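Local coordinates for necrotic enteritis toxin B (Clostridium perfringens, PDB 4I0N), which probably forms pores in host-cell membranes, as a toxin with the alpha-hemolysin fold of the leukocidin/hemolysin family, at residues Thr27-Ala32 / Lys38-Gly43; Ala56-Glu61 / Phe276-Gln281; Tyr85-Lys90 / Pro222-Ala227; Leu226-Pro231 / Lys235-Ile240; Ser103-Thr108 / Lys112-Ser117. All blocks are in the same frame, centred on the assembly; numbering follows the deposited sequence. Where two conformers were deposited one is given.

Interaction 1: residues Thr27-Ala32 / Lys38-Gly43; sequences TSSDTA and KATLSG. With MG (magnesium ion), chain E.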
# COMPACT_ATOMS: atom_id res chain seq x y z
N THR A 27 -21.15 -11.19 -0.79
CA THR A 27 -19.78 -10.88 -1.19
C THR A 27 -19.67 -10.51 -2.65
O THR A 27 -20.47 -10.95 -3.49
CB THR A 27 -18.80 -12.04 -0.89
OG1 THR A 27 -19.28 -13.23 -1.52
CG2 THR A 27 -18.68 -12.27 0.61
N SER A 28 -18.69 -9.66 -2.96
CA SER A 28 -18.42 -9.28 -4.35
C SER A 28 -16.98 -8.88 -4.45
O SER A 28 -16.34 -8.56 -3.45
CB SER A 28 -19.35 -8.14 -4.80
OG SER A 28 -19.19 -7.90 -6.18
N SER A 29 -16.43 -8.92 -5.66
CA SER A 29 -15.07 -8.44 -5.87
C SER A 29 -14.93 -7.98 -7.31
O SER A 29 -15.62 -8.52 -8.21
CB SER A 29 -14.05 -9.57 -5.60
OG SER A 29 -12.70 -9.14 -5.78
N ASP A 30 -14.04 -7.02 -7.54
CA ASP A 30 -13.62 -6.69 -8.90
C ASP A 30 -12.14 -6.34 -8.89
O ASP A 30 -11.55 -6.06 -7.84
CB ASP A 30 -14.46 -5.54 -9.48
CG ASP A 30 -14.54 -5.58 -10.99
OD1 ASP A 30 -13.87 -6.44 -11.59
OD2 ASP A 30 -15.26 -4.75 -11.58
N THR A 31 -11.52 -6.41 -10.06
CA THR A 31 -10.09 -6.17 -10.16
C THR A 31 -9.80 -5.34 -11.40
O THR A 31 -10.53 -5.43 -12.39
CB THR A 31 -9.30 -7.53 -10.09
OG1 THR A 31 -7.90 -7.32 -10.40
CG2 THR A 31 -9.89 -8.56 -11.04
N ALA A 32 -8.73 -4.56 -11.34
CA ALA A 32 -8.30 -3.70 -12.44
C ALA A 32 -6.79 -3.68 -12.43
O ALA A 32 -6.17 -3.92 -11.39
CB ALA A 32 -8.84 -2.28 -12.27
N LYS A 38 -1.79 -3.07 -9.90
CA LYS A 38 -3.01 -3.88 -9.77
C LYS A 38 -3.81 -3.50 -8.53
O LYS A 38 -3.24 -3.26 -7.48
CB LYS A 38 -2.64 -5.36 -9.65
CG LYS A 38 -1.82 -5.87 -10.81
CD LYS A 38 -1.43 -7.34 -10.61
CE LYS A 38 -0.49 -7.82 -11.72
NZ LYS A 38 0.81 -7.07 -11.65
N ALA A 39 -5.13 -3.46 -8.66
CA ALA A 39 -6.01 -3.25 -7.51
C ALA A 39 -7.16 -4.22 -7.59
O ALA A 39 -7.93 -4.22 -8.58
CB ALA A 39 -6.55 -1.85 -7.48
N THR A 40 -7.30 -5.03 -6.53
CA THR A 40 -8.47 -5.89 -6.37
C THR A 40 -9.20 -5.41 -5.13
O THR A 40 -8.61 -5.37 -4.04
CB THR A 40 -8.06 -7.36 -6.19
OG1 THR A 40 -7.46 -7.83 -7.41
CG2 THR A 40 -9.30 -8.24 -5.88
N LEU A 41 -10.47 -5.05 -5.30
CA LEU A 41 -11.29 -4.58 -4.18
C LEU A 41 -12.41 -5.59 -3.95
O LEU A 41 -13.23 -5.83 -4.85
CB LEU A 41 -11.87 -3.18 -4.46
CG LEU A 41 -12.55 -2.50 -3.26
CD1 LEU A 41 -11.54 -2.22 -2.13
CD2 LEU A 41 -13.21 -1.21 -3.69
N SER A 42 -12.41 -6.20 -2.77
CA SER A 42 -13.40 -7.22 -2.43
C SER A 42 -14.24 -6.71 -1.29
O SER A 42 -13.74 -5.98 -0.42
CB SER A 42 -12.74 -8.54 -2.01
OG SER A 42 -11.88 -8.97 -3.04
N GLY A 43 -15.51 -7.09 -1.29
CA GLY A 43 -16.44 -6.57 -0.29
C GLY A 43 -17.28 -7.64 0.35
O GLY A 43 -17.64 -8.64 -0.30
MG MG E . -13.98 -7.31 -13.62
O HOH W 1 -14.43 -5.40 -14.22
O HOH W 2 -11.86 -7.28 -13.71
O HOH W 3 -13.89 -9.19 -12.59
O HOH W 4 -16.33 -7.69 -13.19
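S29 and S42 face each other across two antiparallel strands, their hydroxyls close together with S29 OG 2.9 Å from S42 OG. The two arrive from different torsions: S29 OG stands anti to its own nitrogen (chi1 -179°), whereas S42 OG lies anti to the carbonyl carbon and beside the nitrogen. S29 OG is also touched by the methyl T40 CG2, at 3.5 Å, so the serine hydroxyl lies among T40 and S42 of the partner strand. One pair further on, T31 OG1 lies 3.1 Å from T40 OG1, within hydrogen-bonding distance in the conformer described, the two side chains crossing at a slant. T31, T40, S29 and S42 thus line one face of the hairpin. The strands make a beta hairpin in the alpha-hemolysin fold, and S28-G43, D30-L41 and A32-A39 are its hydrogen-bonded pairs. Their face lies against other parts of the protein: A39 and L41 pack on F276, while S28 OG bonds to the nitrogen of I285. On the same face D30 binds the magnesium ion. Its CG is anti to the nitrogen (chi1 -153°), and D30 OD1 reaches the ion at 2.2 Å. T31 N donates to D30 OD1 at 2.8 Å from above the carboxylate plane, so this oxygen is shared between metal and backbone. D30 OD2 accepts from water 1 at 2.8 Å and bonds to the nitrogen of Y287, which limits rotation of the carboxylate. Four waters add to the ion's coordination, and one of them, water 2, also donates to T31 O at 2.6 Å.

Interaction 2: residues Ala56-Glu61 / Phe276-Gln281; sequences ALLNLE and FKINWQ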
# COMPACT_ATOMS: atom_id res chain seq x y z
N ALA A 56 -20.28 -2.31 4.94
CA ALA A 56 -19.53 -3.21 4.07
C ALA A 56 -18.10 -3.25 4.58
O ALA A 56 -17.52 -2.22 4.84
CB ALA A 56 -19.56 -2.71 2.64
N LEU A 57 -17.54 -4.44 4.71
CA LEU A 57 -16.11 -4.59 4.99
C LEU A 57 -15.44 -4.72 3.62
O LEU A 57 -15.86 -5.54 2.80
CB LEU A 57 -15.84 -5.86 5.82
CG LEU A 57 -16.38 -5.92 7.26
CD1 LEU A 57 -15.83 -7.15 7.95
CD2 LEU A 57 -16.00 -4.69 8.06
N LEU A 58 -14.43 -3.90 3.36
CA LEU A 58 -13.75 -3.93 2.08
C LEU A 58 -12.30 -4.38 2.26
O LEU A 58 -11.64 -4.04 3.24
CB LEU A 58 -13.78 -2.52 1.42
CG LEU A 58 -15.17 -1.92 1.15
CD1 LEU A 58 -15.03 -0.62 0.40
CD2 LEU A 58 -16.03 -2.88 0.36
N ASN A 59 -11.79 -5.16 1.30
CA ASN A 59 -10.42 -5.62 1.36
C ASN A 59 -9.74 -5.19 0.07
O ASN A 59 -10.20 -5.54 -1.00
CB ASN A 59 -10.40 -7.14 1.47
CG ASN A 59 -8.98 -7.72 1.56
OD1 ASN A 59 -8.24 -7.43 2.48
ND2 ASN A 59 -8.62 -8.57 0.62
N LEU A 60 -8.66 -4.42 0.18
CA LEU A 60 -7.88 -4.01 -1.00
C LEU A 60 -6.62 -4.87 -1.08
O LEU A 60 -5.85 -4.94 -0.10
CB LEU A 60 -7.50 -2.52 -0.91
CG LEU A 60 -6.44 -2.08 -1.92
CD1 LEU A 60 -6.98 -2.19 -3.36
CD2 LEU A 60 -5.95 -0.64 -1.64
N GLU A 61 -6.41 -5.53 -2.22
CA GLU A 61 -5.15 -6.22 -2.48
C GLU A 61 -4.61 -5.72 -3.78
O GLU A 61 -5.36 -5.49 -4.73
CB GLU A 61 -5.36 -7.72 -2.64
CG GLU A 61 -5.97 -8.40 -1.50
CD GLU A 61 -6.41 -9.78 -1.91
OE1 GLU A 61 -7.59 -9.95 -2.27
OE2 GLU A 61 -5.53 -10.67 -1.94
N PHE A 276 -13.83 2.39 -8.08
CA PHE A 276 -14.78 1.27 -7.98
C PHE A 276 -16.11 1.81 -7.50
O PHE A 276 -16.17 2.55 -6.52
CB PHE A 276 -14.29 0.22 -6.99
CG PHE A 276 -13.00 -0.47 -7.41
CD1 PHE A 276 -13.03 -1.68 -8.11
CD2 PHE A 276 -11.76 0.09 -7.08
CE1 PHE A 276 -11.84 -2.33 -8.50
CE2 PHE A 276 -10.57 -0.53 -7.47
CZ PHE A 276 -10.60 -1.75 -8.16
N LYS A 277 -17.18 1.47 -8.20
CA LYS A 277 -18.52 1.74 -7.68
C LYS A 277 -18.87 0.72 -6.60
O LYS A 277 -18.76 -0.49 -6.81
CB LYS A 277 -19.54 1.66 -8.83
CG LYS A 277 -20.98 1.98 -8.42
CD LYS A 277 -21.91 1.98 -9.63
CE LYS A 277 -23.38 2.16 -9.18
NZ LYS A 277 -24.31 2.43 -10.34
N ILE A 278 -19.30 1.21 -5.44
CA ILE A 278 -19.86 0.37 -4.40
C ILE A 278 -21.36 0.36 -4.62
O ILE A 278 -22.06 1.33 -4.32
CB ILE A 278 -19.52 0.89 -2.99
CG1 ILE A 278 -18.00 1.16 -2.86
CG2 ILE A 278 -20.01 -0.09 -1.91
CD1 ILE A 278 -17.12 -0.08 -3.13
N ASN A 279 -21.85 -0.74 -5.18
CA ASN A 279 -23.25 -0.85 -5.54
C ASN A 279 -23.96 -1.46 -4.33
O ASN A 279 -24.05 -2.69 -4.23
CB ASN A 279 -23.41 -1.75 -6.78
CG ASN A 279 -24.82 -1.71 -7.36
OD1 ASN A 279 -25.80 -1.48 -6.65
ND2 ASN A 279 -24.92 -1.96 -8.64
N TRP A 280 -24.41 -0.62 -3.40
CA TRP A 280 -25.03 -1.14 -2.18
C TRP A 280 -26.33 -1.86 -2.51
O TRP A 280 -26.66 -2.91 -1.91
CB TRP A 280 -25.31 0.00 -1.19
CG TRP A 280 -24.08 0.68 -0.67
CD1 TRP A 280 -23.38 1.71 -1.26
CD2 TRP A 280 -23.40 0.37 0.54
NE1 TRP A 280 -22.32 2.07 -0.47
CE2 TRP A 280 -22.31 1.26 0.65
CE3 TRP A 280 -23.63 -0.56 1.56
CZ2 TRP A 280 -21.41 1.23 1.73
CZ3 TRP A 280 -22.74 -0.59 2.64
CH2 TRP A 280 -21.66 0.31 2.72
N GLN A 281 -27.06 -1.34 -3.50
CA GLN A 281 -28.36 -1.87 -3.87
C GLN A 281 -28.27 -3.33 -4.31
O GLN A 281 -29.08 -4.16 -3.90
CB GLN A 281 -28.97 -1.02 -4.98
CG GLN A 281 -30.38 -1.40 -5.36
CD GLN A 281 -31.05 -0.33 -6.22
OE1 GLN A 281 -30.38 0.36 -7.00
NE2 GLN A 281 -32.35 -0.18 -6.06
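A56 and W280 mark the nearest approach of two backbones that share no hydrogen bond, their CA atoms 8.6 Å apart. This is the separation of stacked layers, and the contact joins the two sheets of the beta sandwich in the alpha-hemolysin fold: 56-61 belongs to a strand of one sheet, and 276-279 ends a strand of the other. Where that strand stops, N279 is the centre of an inverse gamma turn, and W280 follows it. Side chains do most of the joining. L58 and I278 extend toward each other, tip to tip, L58 CD1 lying 4.1 Å from I278 CD1. I239, on the strand beside I278, touches both. W280 brings the six-membered part of its indole to A56, whose CB is 3.7 Å from W280 CH2, approaching the ring at a slant; W280 CH2 also reaches the backbone, 3.7 Å from A56 N. I278 serves both contacts, since its two branches diverge: CG1 (chi1 -51°) turns toward L58, and chi2 of -59° brings CD1 there, while the methyl CG2 is left for the tryptophan. That methyl lies over one ring face near the rim, I278 CG2 standing 3.4 Å above the W280 ring plane, while W280 NE1 is hydrogen-bonded to S237 OG.

Interaction 3: residues Tyr85-Lys90 / Pro222-Ala227; sequences YRINVK and PNMALA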
# COMPACT_ATOMS: atom_id res chain seq x y z
N TYR A 85 6.15 3.96 -1.00
CA TYR A 85 4.87 3.67 -1.64
C TYR A 85 3.73 4.31 -0.82
O TYR A 85 3.63 4.07 0.37
CB TYR A 85 4.63 2.18 -1.70
CG TYR A 85 5.63 1.39 -2.51
CD1 TYR A 85 5.36 1.07 -3.85
CD2 TYR A 85 6.80 0.90 -1.92
CE1 TYR A 85 6.26 0.29 -4.60
CE2 TYR A 85 7.72 0.12 -2.67
CZ TYR A 85 7.43 -0.17 -4.01
OH TYR A 85 8.31 -0.95 -4.74
N ARG A 86 2.87 5.09 -1.47
CA ARG A 86 1.71 5.68 -0.81
C ARG A 86 0.42 5.09 -1.37
O ARG A 86 0.24 5.00 -2.61
CB ARG A 86 1.68 7.19 -1.00
CG ARG A 86 0.46 7.83 -0.28
CD ARG A 86 0.58 9.35 -0.27
NE ARG A 86 1.67 9.76 0.60
CZ ARG A 86 2.10 11.01 0.75
NH1 ARG A 86 1.53 12.01 0.09
NH2 ARG A 86 3.11 11.27 1.59
N ILE A 87 -0.46 4.69 -0.47
CA ILE A 87 -1.74 4.10 -0.86
C ILE A 87 -2.82 4.96 -0.23
O ILE A 87 -2.85 5.12 0.99
CB ILE A 87 -1.86 2.61 -0.40
CG1 ILE A 87 -0.93 1.71 -1.22
CG2 ILE A 87 -3.33 2.09 -0.53
CD1 ILE A 87 0.46 1.56 -0.66
N ASN A 88 -3.71 5.52 -1.05
CA ASN A 88 -4.83 6.28 -0.54
C ASN A 88 -6.10 5.53 -0.92
O ASN A 88 -6.24 5.08 -2.07
CB ASN A 88 -4.90 7.68 -1.14
CG ASN A 88 -3.67 8.52 -0.89
OD1 ASN A 88 -3.01 8.42 0.14
ND2 ASN A 88 -3.36 9.38 -1.84
N VAL A 89 -7.02 5.40 0.03
CA VAL A 89 -8.31 4.85 -0.28
C VAL A 89 -9.34 5.92 0.12
O VAL A 89 -9.42 6.30 1.28
CB VAL A 89 -8.55 3.52 0.47
CG1 VAL A 89 -9.92 2.99 0.15
CG2 VAL A 89 -7.49 2.46 0.07
N LYS A 90 -10.09 6.43 -0.86
CA LYS A 90 -11.02 7.53 -0.63
C LYS A 90 -12.43 7.03 -0.83
O LYS A 90 -12.68 6.25 -1.72
CB LYS A 90 -10.75 8.70 -1.58
CG LYS A 90 -9.42 9.40 -1.32
CD LYS A 90 -9.18 10.47 -2.37
CE LYS A 90 -7.85 11.18 -2.15
NZ LYS A 90 -7.59 12.13 -3.29
N PRO A 222 0.39 -4.32 -1.56
CA PRO A 222 -0.41 -3.81 -0.45
C PRO A 222 -1.63 -4.68 -0.14
O PRO A 222 -2.20 -5.32 -1.03
CB PRO A 222 -0.83 -2.42 -0.94
CG PRO A 222 -0.86 -2.55 -2.46
CD PRO A 222 0.35 -3.43 -2.74
N ASN A 223 -2.01 -4.70 1.14
CA ASN A 223 -3.24 -5.37 1.57
C ASN A 223 -3.72 -4.54 2.75
O ASN A 223 -3.09 -4.53 3.81
CB ASN A 223 -2.98 -6.84 1.97
CG ASN A 223 -4.28 -7.66 2.20
OD1 ASN A 223 -4.20 -8.76 2.76
ND2 ASN A 223 -5.44 -7.16 1.76
N MET A 224 -4.80 -3.80 2.54
CA MET A 224 -5.39 -2.97 3.56
C MET A 224 -6.87 -3.28 3.59
O MET A 224 -7.41 -3.84 2.64
CB MET A 224 -5.19 -1.47 3.29
CG MET A 224 -3.78 -0.98 3.48
SD MET A 224 -2.73 -1.29 2.02
CE MET A 224 -1.16 -0.65 2.63
N ALA A 225 -7.54 -2.91 4.66
CA ALA A 225 -8.98 -3.18 4.74
C ALA A 225 -9.70 -2.08 5.48
O ALA A 225 -9.10 -1.37 6.31
CB ALA A 225 -9.24 -4.54 5.40
N LEU A 226 -10.99 -1.93 5.20
CA LEU A 226 -11.75 -0.94 5.92
C LEU A 226 -13.20 -1.34 6.09
O LEU A 226 -13.65 -2.34 5.49
CB LEU A 226 -11.62 0.43 5.24
CG LEU A 226 -12.08 0.58 3.80
CD1 LEU A 226 -13.60 0.50 3.71
CD2 LEU A 226 -11.59 1.95 3.31
N ALA A 227 -13.92 -0.60 6.93
CA ALA A 227 -15.35 -0.79 7.07
C ALA A 227 -16.01 0.51 6.64
O ALA A 227 -15.62 1.59 7.13
CB ALA A 227 -15.72 -1.10 8.54
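I87 sits over the join between P222 and M224, dividing its two branches between them. Its longer arm meets the CB corner of the proline, I87 CG1 being 4.1 Å and I87 CD1 4.2 Å from P222 CB, and the two side chains meet at a slant. The shorter arm, the methyl I87 CG2, reaches the thioether, 4.3 Å from M224 SD. The methionine can meet it because its chain folds back along its own strand toward P222: chi2 of 82° bends it past CG, which lays the sulphur beneath I87 and leaves the CB end further on. The bump of I87 thus fills the dip between the proline ring and the bent thioether. V89 makes the second contact, its methyl V89 CG1 lying 3.7 Å from L226 CD2. L226 takes the unusual setting with CG between its nitrogen and its carbonyl carbon (chi1 60°), and its CD2 is the branch that meets the valine. I239 flanks V89, L58 flanks L226 and W168 flanks M224, so several strands close round these apolar groups. The backbones run in roughly the same direction, with I87 CA 8.0 Å from P222 CA and V89 CA 9.2 Å from L226 CA. No hydrogen bond crosses, and every side chain in contact is buried. Such face-to-face layering of two sheets, through apolar side chains that meet between them, is the core of a beta sandwich, here that of the alpha-hemolysin fold.

Interaction 4: residues Leu226-Pro231 / Lys235-Ile240; sequences LALTAP and KESVII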
# COMPACT_ATOMS: atom_id res chain seq x y z
N LEU A 226 -10.99 -1.93 5.20
CA LEU A 226 -11.75 -0.94 5.92
C LEU A 226 -13.20 -1.34 6.09
O LEU A 226 -13.65 -2.34 5.49
CB LEU A 226 -11.62 0.43 5.24
CG LEU A 226 -12.08 0.58 3.80
CD1 LEU A 226 -13.60 0.50 3.71
CD2 LEU A 226 -11.59 1.95 3.31
N ALA A 227 -13.92 -0.60 6.93
CA ALA A 227 -15.35 -0.79 7.07
C ALA A 227 -16.01 0.51 6.64
O ALA A 227 -15.62 1.59 7.13
CB ALA A 227 -15.72 -1.10 8.54
N LEU A 228 -16.98 0.41 5.73
CA LEU A 228 -17.81 1.54 5.33
C LEU A 228 -19.15 1.42 5.95
O LEU A 228 -19.74 0.32 5.98
CB LEU A 228 -18.05 1.56 3.81
CG LEU A 228 -17.00 2.00 2.83
CD1 LEU A 228 -17.55 1.86 1.41
CD2 LEU A 228 -16.64 3.46 3.10
N THR A 229 -19.66 2.54 6.46
CA THR A 229 -21.00 2.60 6.99
C THR A 229 -21.86 3.54 6.13
O THR A 229 -21.40 4.61 5.72
CB THR A 229 -20.97 3.00 8.47
OG1 THR A 229 -20.12 4.14 8.65
CG2 THR A 229 -20.40 1.84 9.30
N ALA A 230 -23.09 3.11 5.85
CA ALA A 230 -24.03 3.84 5.01
C ALA A 230 -25.39 3.91 5.69
O ALA A 230 -25.76 3.00 6.44
CB ALA A 230 -24.17 3.11 3.67
N PRO A 231 -26.18 4.97 5.41
CA PRO A 231 -27.59 4.96 5.78
C PRO A 231 -28.27 3.75 5.12
O PRO A 231 -27.80 3.30 4.07
CB PRO A 231 -28.12 6.27 5.21
CG PRO A 231 -26.89 7.14 5.05
CD PRO A 231 -25.82 6.19 4.65
N LYS A 235 -27.82 3.57 -2.06
CA LYS A 235 -27.83 2.70 -3.22
C LYS A 235 -26.45 2.57 -3.87
O LYS A 235 -26.14 1.52 -4.42
CB LYS A 235 -28.90 3.15 -4.22
CG LYS A 235 -30.31 2.96 -3.67
CD LYS A 235 -31.36 3.35 -4.67
CE LYS A 235 -32.74 3.20 -4.03
NZ LYS A 235 -33.75 3.60 -5.01
N GLU A 236 -25.65 3.64 -3.82
CA GLU A 236 -24.32 3.61 -4.42
C GLU A 236 -23.38 4.62 -3.77
O GLU A 236 -23.82 5.68 -3.23
CB GLU A 236 -24.40 3.86 -5.94
CG GLU A 236 -24.98 5.25 -6.31
CD GLU A 236 -26.51 5.30 -6.22
OE1 GLU A 236 -27.17 4.45 -6.88
OE2 GLU A 236 -27.05 6.17 -5.48
N SER A 237 -22.09 4.29 -3.82
CA SER A 237 -21.04 5.20 -3.47
C SER A 237 -19.82 4.79 -4.30
O SER A 237 -19.89 3.85 -5.10
CB SER A 237 -20.76 5.18 -1.96
OG SER A 237 -20.27 3.92 -1.53
N VAL A 238 -18.72 5.51 -4.13
CA VAL A 238 -17.53 5.20 -4.88
C VAL A 238 -16.34 5.06 -3.94
O VAL A 238 -16.26 5.77 -2.95
CB VAL A 238 -17.28 6.28 -5.95
CG1 VAL A 238 -15.96 6.09 -6.65
CG2 VAL A 238 -18.43 6.28 -6.99
N ILE A 239 -15.44 4.13 -4.26
CA ILE A 239 -14.13 4.05 -3.60
C ILE A 239 -13.07 4.31 -4.68
O ILE A 239 -13.12 3.73 -5.78
CB ILE A 239 -13.90 2.65 -2.94
CG1 ILE A 239 -14.76 2.51 -1.68
CG2 ILE A 239 -12.37 2.36 -2.69
CD1 ILE A 239 -14.33 3.38 -0.48
N ILE A 240 -12.13 5.21 -4.36
CA ILE A 240 -11.01 5.51 -5.24
C ILE A 240 -9.74 5.00 -4.57
O ILE A 240 -9.43 5.35 -3.44
CB ILE A 240 -10.89 7.03 -5.51
CG1 ILE A 240 -12.23 7.59 -6.03
CG2 ILE A 240 -9.74 7.31 -6.51
CD1 ILE A 240 -12.42 9.07 -5.78
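L228 CD1 meets I239 CD1 at 4.0 Å, the two side chains reaching toward each other tip to tip. The first strand comes to this point from L226, where the bond from CA to CB points toward the opposite strand and the side chain packs on L58. A227 turns to the other face of its sheet, where it lies on L57. L228 points inward again. It keeps CG beside the nitrogen and anti to the carbonyl carbon (chi1 -77°), and the nearly straight chi2 of 179° carries CD1 on toward the facing sheet. The same methyl, L228 CD1, comes within 4.5 Å of S237 OG, whose polar partner is the indole NE1 of W280. I239 CG1 is anti to the carbonyl carbon (chi1 -73°), and CD1 extends from it to L228. T229 faces the other way, its OG1 making a weak hydrogen bond to K99 O, and A230 packs on I98. The two strands run in opposite directions but are not paired, L228 CA and I239 CA lying 10.0 Å apart, so the chain makes a beta-arch from one sheet into the other. L228 pairs its backbone with A56 in strand 53-65, while I239 packs on I278 of strand 258-279 and on V89 and S91 of strand 76-92.

Interaction 5: residues Ser103-Thr108 / Lys112-Ser117; sequences SIPKNT and KDVSNS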
# COMPACT_ATOMS: atom_id res chain seq x y z
N SER A 103 -10.28 1.27 9.75
CA SER A 103 -9.41 0.77 8.69
C SER A 103 -8.16 0.16 9.34
O SER A 103 -7.77 0.55 10.45
CB SER A 103 -9.05 1.89 7.72
OG SER A 103 -8.26 2.89 8.35
N ILE A 104 -7.55 -0.79 8.65
CA ILE A 104 -6.32 -1.43 9.11
C ILE A 104 -5.34 -1.49 7.92
O ILE A 104 -5.77 -1.55 6.75
CB ILE A 104 -6.57 -2.87 9.68
CG1 ILE A 104 -7.36 -3.73 8.69
CG2 ILE A 104 -7.26 -2.82 11.07
CD1 ILE A 104 -7.34 -5.23 8.97
N PRO A 105 -4.03 -1.48 8.19
CA PRO A 105 -3.38 -1.44 9.50
C PRO A 105 -3.38 -0.05 10.08
O PRO A 105 -3.64 0.91 9.38
CB PRO A 105 -1.95 -1.91 9.20
CG PRO A 105 -1.71 -1.51 7.78
CD PRO A 105 -3.05 -1.53 7.08
N LYS A 106 -3.10 0.04 11.38
CA LYS A 106 -3.19 1.32 12.06
C LYS A 106 -1.84 1.77 12.60
O LYS A 106 -0.90 0.98 12.70
CB LYS A 106 -4.24 1.30 13.18
CG LYS A 106 -5.64 0.85 12.71
CD LYS A 106 -6.81 1.44 13.55
CE LYS A 106 -7.17 2.87 13.14
NZ LYS A 106 -7.40 3.01 11.65
N ASN A 107 -1.77 3.07 12.94
CA ASN A 107 -0.58 3.66 13.52
C ASN A 107 0.67 3.37 12.67
O ASN A 107 0.61 3.51 11.43
CB ASN A 107 -0.45 3.20 14.99
CG ASN A 107 -1.68 3.57 15.80
OD1 ASN A 107 -2.39 2.70 16.32
ND2 ASN A 107 -1.94 4.87 15.90
N THR A 108 1.78 2.99 13.30
CA THR A 108 3.01 2.68 12.57
C THR A 108 3.48 1.28 12.90
O THR A 108 3.56 0.90 14.08
CB THR A 108 4.10 3.69 12.90
OG1 THR A 108 3.62 4.99 12.55
CG2 THR A 108 5.41 3.40 12.16
N LYS A 112 8.43 -6.74 9.85
CA LYS A 112 8.43 -7.11 8.44
C LYS A 112 7.06 -7.62 7.99
O LYS A 112 6.60 -7.31 6.88
CB LYS A 112 9.51 -8.17 8.15
CG LYS A 112 9.46 -8.70 6.70
CD LYS A 112 10.62 -9.65 6.40
CE LYS A 112 10.64 -10.85 7.31
NZ LYS A 112 9.59 -11.82 6.96
N ASP A 113 6.43 -8.45 8.82
CA ASP A 113 5.14 -9.04 8.45
C ASP A 113 4.02 -8.28 9.12
O ASP A 113 3.94 -8.22 10.36
CB ASP A 113 5.06 -10.53 8.82
CG ASP A 113 6.10 -11.36 8.11
OD1 ASP A 113 6.45 -11.03 6.95
OD2 ASP A 113 6.56 -12.36 8.71
N VAL A 114 3.17 -7.66 8.30
CA VAL A 114 2.02 -6.92 8.80
C VAL A 114 0.80 -7.83 8.71
O VAL A 114 0.55 -8.46 7.67
CB VAL A 114 1.77 -5.65 7.96
CG1 VAL A 114 0.47 -4.91 8.40
CG2 VAL A 114 3.01 -4.75 8.05
N SER A 115 0.06 -7.93 9.81
CA SER A 115 -1.11 -8.79 9.84
C SER A 115 -2.07 -8.24 10.86
O SER A 115 -1.67 -8.04 12.00
CB SER A 115 -0.70 -10.22 10.25
OG SER A 115 -1.82 -11.10 10.22
N ASN A 116 -3.31 -7.99 10.45
CA ASN A 116 -4.37 -7.67 11.43
C ASN A 116 -5.72 -7.94 10.83
O ASN A 116 -5.84 -8.36 9.67
CB ASN A 116 -4.30 -6.23 11.95
CG ASN A 116 -5.02 -6.04 13.31
OD1 ASN A 116 -5.48 -6.99 13.96
ND2 ASN A 116 -5.10 -4.79 13.74
N SER A 117 -6.75 -7.82 11.67
CA SER A 117 -8.10 -8.12 11.24
C SER A 117 -9.05 -7.03 11.66
O SER A 117 -8.83 -6.36 12.69
CB SER A 117 -8.57 -9.46 11.81
OG SER A 117 -9.85 -9.77 11.31
O HOH W 5 -3.07 -2.55 12.69
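I104 reaches across to N116 and S117, and its side chain can be traced outward. From CB it splits into two arms. The methyl I104 CG2 lies 4.0 Å from N116 ND2 and 4.2 Å from S117 O. The other arm leaves through CG1, which stands between the nitrogen and the carbonyl carbon (chi1 52°), and ends in I104 CD1, 3.5 Å from N116 O and 3.7 Å from S117 C. CD1 therefore rests on the partner backbone, and CG2 on the N116 amide, the two side chains crossing at about a right angle. N116 and S117 were each deposited in two conformers, and these contacts hold for the one described. A cis peptide bond leads to P105, whose CB is 3.9 Å from V114 CG1, again with the side chains crossing at about a right angle. Water 5 bridges the segments, accepting from K106 N at 2.9 Å and from N116 ND2 at 3.2 Å. N116 ND2 is also bonded to V128 O. By way of the short strand 108-109 the chain passes from strand 99-104 to the three-stranded sheet of 113-120. Its packing against the main body is consistent with the folded prestem of a leukocidin/hemolysin monomer, which, as in relatives, probably detaches and refolds into the membrane-spanning hairpin.

Overall arrangement
Interaction 1 is pairing within one sheet, interactions 2 to 4 join the two sheets of the sandwich, and interaction 5 packs the probable prestem. Interactions 1 and 2 touch through backbone neighbours, T40 N lying 2.7 Å from E61 O. Interactions 2 and 4 have centres 7 Å apart and use the two facing sheets at one end of the core, where S237 and I278 belong to adjoining strands. Interaction 3 shares L226 and A227 with interaction 4, continuing the same core toward the chain's centre. Interaction 5 joins this core through I104 N, 2.9 Å from A225 O. Interaction 1 holds the magnesium site at D30; the side chain of I278 in interaction 2 is about 9 Å from that of D30 and about 13 Å from a magnesium ion.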